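Local atomic coordinates of DNA mismatch repair protein MutS (Thermus aquaticus, PDB entry 1EWQ), a protein that recognises mismatched and unpaired bases in DNA to begin mismatch repair, and has a weak ATPase activity. Residues Q18-L23 / E41-D46. Residues are numbered along the deposited sequence; the frame is centred on the assembly and turned at random.
Sequences QQYVEL and ECFGED. With nucleotides of chain A.
Tyr-20 and Phe-43 join helix 18-23 to strand 41-43 almost at right angles, the two axes passing 10.0 Å apart with their N-to-C directions 84° from each other. This is helix-on-sheet packing inside the mixed alpha/beta domain I of MutS, the mismatch-recognition domain, where helix 15-26 lies against the strand that carries Glu-41 to the DNA. A tyrosine suits the gap because its ring spans it and still ends in a polar group. The ring leaves the helix toward the strand, since a chi1 of 163° swings CG away from the backbone N, and its hydroxyl reaches the backbone of the strand: Phe-43 N donates a nearly straight hydrogen bond to Tyr-20 OH, 3.2 Å long with an N-H...O angle of 168°. The strand amide is thus satisfied by a side chain in a buried setting. Phe-43, wholly apolar, makes a T-shaped stack, turning its edge to the tyrosine face; the ring centroids lie 4.8 Å apart. Its CD1 sits over the centre of the tyrosine ring, 3.5 Å from Tyr-20 CD2. Phe-34 of strand 31-36 also meets the tyrosine ring, and Leu-17 of helix 15-26 touches Phe-43. A leucine in place of Tyr-20 would probably leave the amide of Phe-43 without its acceptor and the phenylalanine edge without an aromatic face to rest on. Beyond the strand, Asp-46 on the following helix brings its CB to 3.6 Å from Tyr-20 OH, while its side chain also touches Arg-24. A glutamate suits position 41 because its chain, extended beyond CG, carries a carboxylate to the thymine of DT13 of chain A, whose N3 donates a hydrogen bond of 2.6 Å to Glu-41 OE2.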
loop_
_atom_site.group_PDB
_atom_site.type_symbol
_atom_site.label_atom_id
_atom_site.label_comp_id
_atom_site.label_asym_id
_atom_site.label_seq_id
_atom_site.Cartn_x
_atom_site.Cartn_y
_atom_site.Cartn_z
ATOM N N GLN C 18 33.257 16.151 7.891
ATOM C CA GLN C 18 33.032 17.174 8.903
ATOM C C GLN C 18 32.005 18.141 8.354
ATOM O O GLN C 18 30.976 18.386 8.976
ATOM C CB GLN C 18 34.327 17.924 9.215
ATOM C CG GLN C 18 35.044 17.415 10.450
ATOM C CD GLN C 18 34.220 17.589 11.710
ATOM O OE1 GLN C 18 33.789 18.696 12.034
ATOM N NE2 GLN C 18 33.998 16.493 12.429
ATOM N N GLN C 19 32.301 18.685 7.178
ATOM C CA GLN C 19 31.413 19.617 6.504
ATOM C C GLN C 19 30.022 18.986 6.464
ATOM O O GLN C 19 29.013 19.673 6.623
ATOM C CB GLN C 19 31.931 19.872 5.086
ATOM C CG GLN C 19 31.092 20.816 4.252
ATOM C CD GLN C 19 31.671 21.035 2.870
ATOM O OE1 GLN C 19 31.878 20.084 2.117
ATOM N NE2 GLN C 19 31.937 22.292 2.530
ATOM N N TYR C 20 29.990 17.670 6.269
ATOM C CA TYR C 20 28.749 16.896 6.201
ATOM C C TYR C 20 28.016 16.813 7.542
ATOM O O TYR C 20 26.845 17.187 7.653
ATOM C CB TYR C 20 29.061 15.478 5.708
ATOM C CG TYR C 20 27.968 14.462 5.971
ATOM C CD1 TYR C 20 26.762 14.505 5.272
ATOM C CD2 TYR C 20 28.138 13.467 6.929
ATOM C CE1 TYR C 20 25.750 13.577 5.522
ATOM C CE2 TYR C 20 27.133 12.534 7.187
ATOM C CZ TYR C 20 25.944 12.596 6.479
ATOM O OH TYR C 20 24.954 11.676 6.732
ATOM N N VAL C 21 28.717 16.301 8.549
ATOM C CA VAL C 21 28.170 16.135 9.889
ATOM C C VAL C 21 27.699 17.448 10.507
ATOM O O VAL C 21 26.723 17.469 11.255
ATOM C CB VAL C 21 29.216 15.461 10.817
ATOM C CG1 VAL C 21 28.781 15.554 12.274
ATOM C CG2 VAL C 21 29.392 13.999 10.419
ATOM N N GLU C 22 28.386 18.538 10.183
ATOM C CA GLU C 22 28.040 19.857 10.708
ATOM C C GLU C 22 26.644 20.270 10.252
ATOM O O GLU C 22 25.814 20.687 11.062
ATOM C CB GLU C 22 29.048 20.900 10.225
ATOM C CG GLU C 22 29.209 22.081 11.157
ATOM C CD GLU C 22 30.032 21.735 12.385
ATOM O OE1 GLU C 22 31.224 21.378 12.216
ATOM O OE2 GLU C 22 29.491 21.814 13.513
ATOM N N LEU C 23 26.395 20.156 8.949
ATOM C CA LEU C 23 25.100 20.510 8.376
ATOM C C LEU C 23 24.015 19.562 8.876
ATOM O O LEU C 23 22.939 19.997 9.287
ATOM C CB LEU C 23 25.160 20.449 6.846
ATOM C CG LEU C 23 26.117 21.410 6.138
ATOM C CD1 LEU C 23 26.197 21.066 4.660
ATOM C CD2 LEU C 23 25.641 22.838 6.331
ATOM N N GLU C 41 25.007 12.260 -1.476
ATOM C CA GLU C 41 25.376 11.148 -0.612
ATOM C C GLU C 41 24.968 11.276 0.849
ATOM O O GLU C 41 24.686 12.370 1.348
ATOM C CB GLU C 41 26.889 10.926 -0.704
ATOM C CG GLU C 41 27.462 11.224 -2.087
ATOM C CD GLU C 41 28.965 11.020 -2.165
ATOM O OE1 GLU C 41 29.679 11.435 -1.227
ATOM O OE2 GLU C 41 29.436 10.454 -3.173
ATOM N N CYS C 42 24.941 10.129 1.520
ATOM C CA CYS C 42 24.604 10.036 2.936
ATOM C C CYS C 42 25.649 9.114 3.538
ATOM O O CYS C 42 26.128 8.202 2.865
ATOM C CB CYS C 42 23.216 9.418 3.133
ATOM S SG CYS C 42 21.855 10.411 2.510
ATOM N N PHE C 43 26.004 9.348 4.798
ATOM C CA PHE C 43 26.999 8.517 5.472
ATOM C C PHE C 43 26.471 7.971 6.803
ATOM O O PHE C 43 25.386 8.342 7.247
ATOM C CB PHE C 43 28.287 9.320 5.702
ATOM C CG PHE C 43 28.818 9.987 4.461
ATOM C CD1 PHE C 43 28.522 11.318 4.187
ATOM C CD2 PHE C 43 29.598 9.280 3.554
ATOM C CE1 PHE C 43 28.997 11.931 3.027
ATOM C CE2 PHE C 43 30.074 9.884 2.394
ATOM C CZ PHE C 43 29.772 11.210 2.133
ATOM N N GLY C 44 27.240 7.090 7.435
ATOM C CA GLY C 44 26.814 6.515 8.701
ATOM C C GLY C 44 25.449 5.858 8.589
ATOM O O GLY C 44 25.126 5.259 7.561
ATOM N N GLU C 45 24.641 5.965 9.642
ATOM C CA GLU C 45 23.301 5.379 9.637
ATOM C C GLU C 45 22.459 5.961 8.515
ATOM O O GLU C 45 21.694 5.250 7.864
ATOM C CB GLU C 45 22.596 5.635 10.963
ATOM C CG GLU C 45 23.135 4.828 12.114
ATOM C CD GLU C 45 22.259 4.947 13.343
ATOM O OE1 GLU C 45 22.172 6.067 13.897
ATOM O OE2 GLU C 45 21.650 3.923 13.743
ATOM N N ASP C 46 22.604 7.264 8.304
ATOM C CA ASP C 46 21.865 7.953 7.257
ATOM C C ASP C 46 22.104 7.315 5.894
ATOM O O ASP C 46 21.220 7.323 5.035
ATOM C CB ASP C 46 22.251 9.429 7.244
ATOM C CG ASP C 46 21.737 10.163 8.464
ATOM O OD1 ASP C 46 20.505 10.191 8.648
ATOM O OD2 ASP C 46 22.553 10.702 9.240
ATOM P P DT A 13 30.205 1.167 -5.575
ATOM O OP1 DT A 13 30.134 -0.138 -4.868
ATOM O OP2 DT A 13 30.855 1.251 -6.909
ATOM O "O5'" DT A 13 28.740 1.755 -5.699
ATOM C "C5'" DT A 13 28.575 3.139 -5.493
ATOM C "C4'" DT A 13 27.180 3.460 -5.033
ATOM O "O4'" DT A 13 27.288 4.768 -4.448
ATOM C "C3'" DT A 13 26.190 3.583 -6.187
ATOM O "O3'" DT A 13 24.868 3.206 -5.788
ATOM C "C2'" DT A 13 26.298 5.043 -6.594
ATOM C "C1'" DT A 13 26.809 5.757 -5.341
ATOM N N1 DT A 13 27.922 6.703 -5.582
ATOM C C2 DT A 13 28.117 7.711 -4.667
ATOM O O2 DT A 13 27.442 7.836 -3.659
ATOM N N3 DT A 13 29.140 8.571 -4.973
ATOM C C4 DT A 13 29.971 8.522 -6.072
ATOM O O4 DT A 13 30.825 9.385 -6.227
ATOM C C5 DT A 13 29.736 7.422 -6.975
ATOM C C7 DT A 13 30.616 7.263 -8.174
ATOM C C6 DT A 13 28.731 6.580 -6.694
#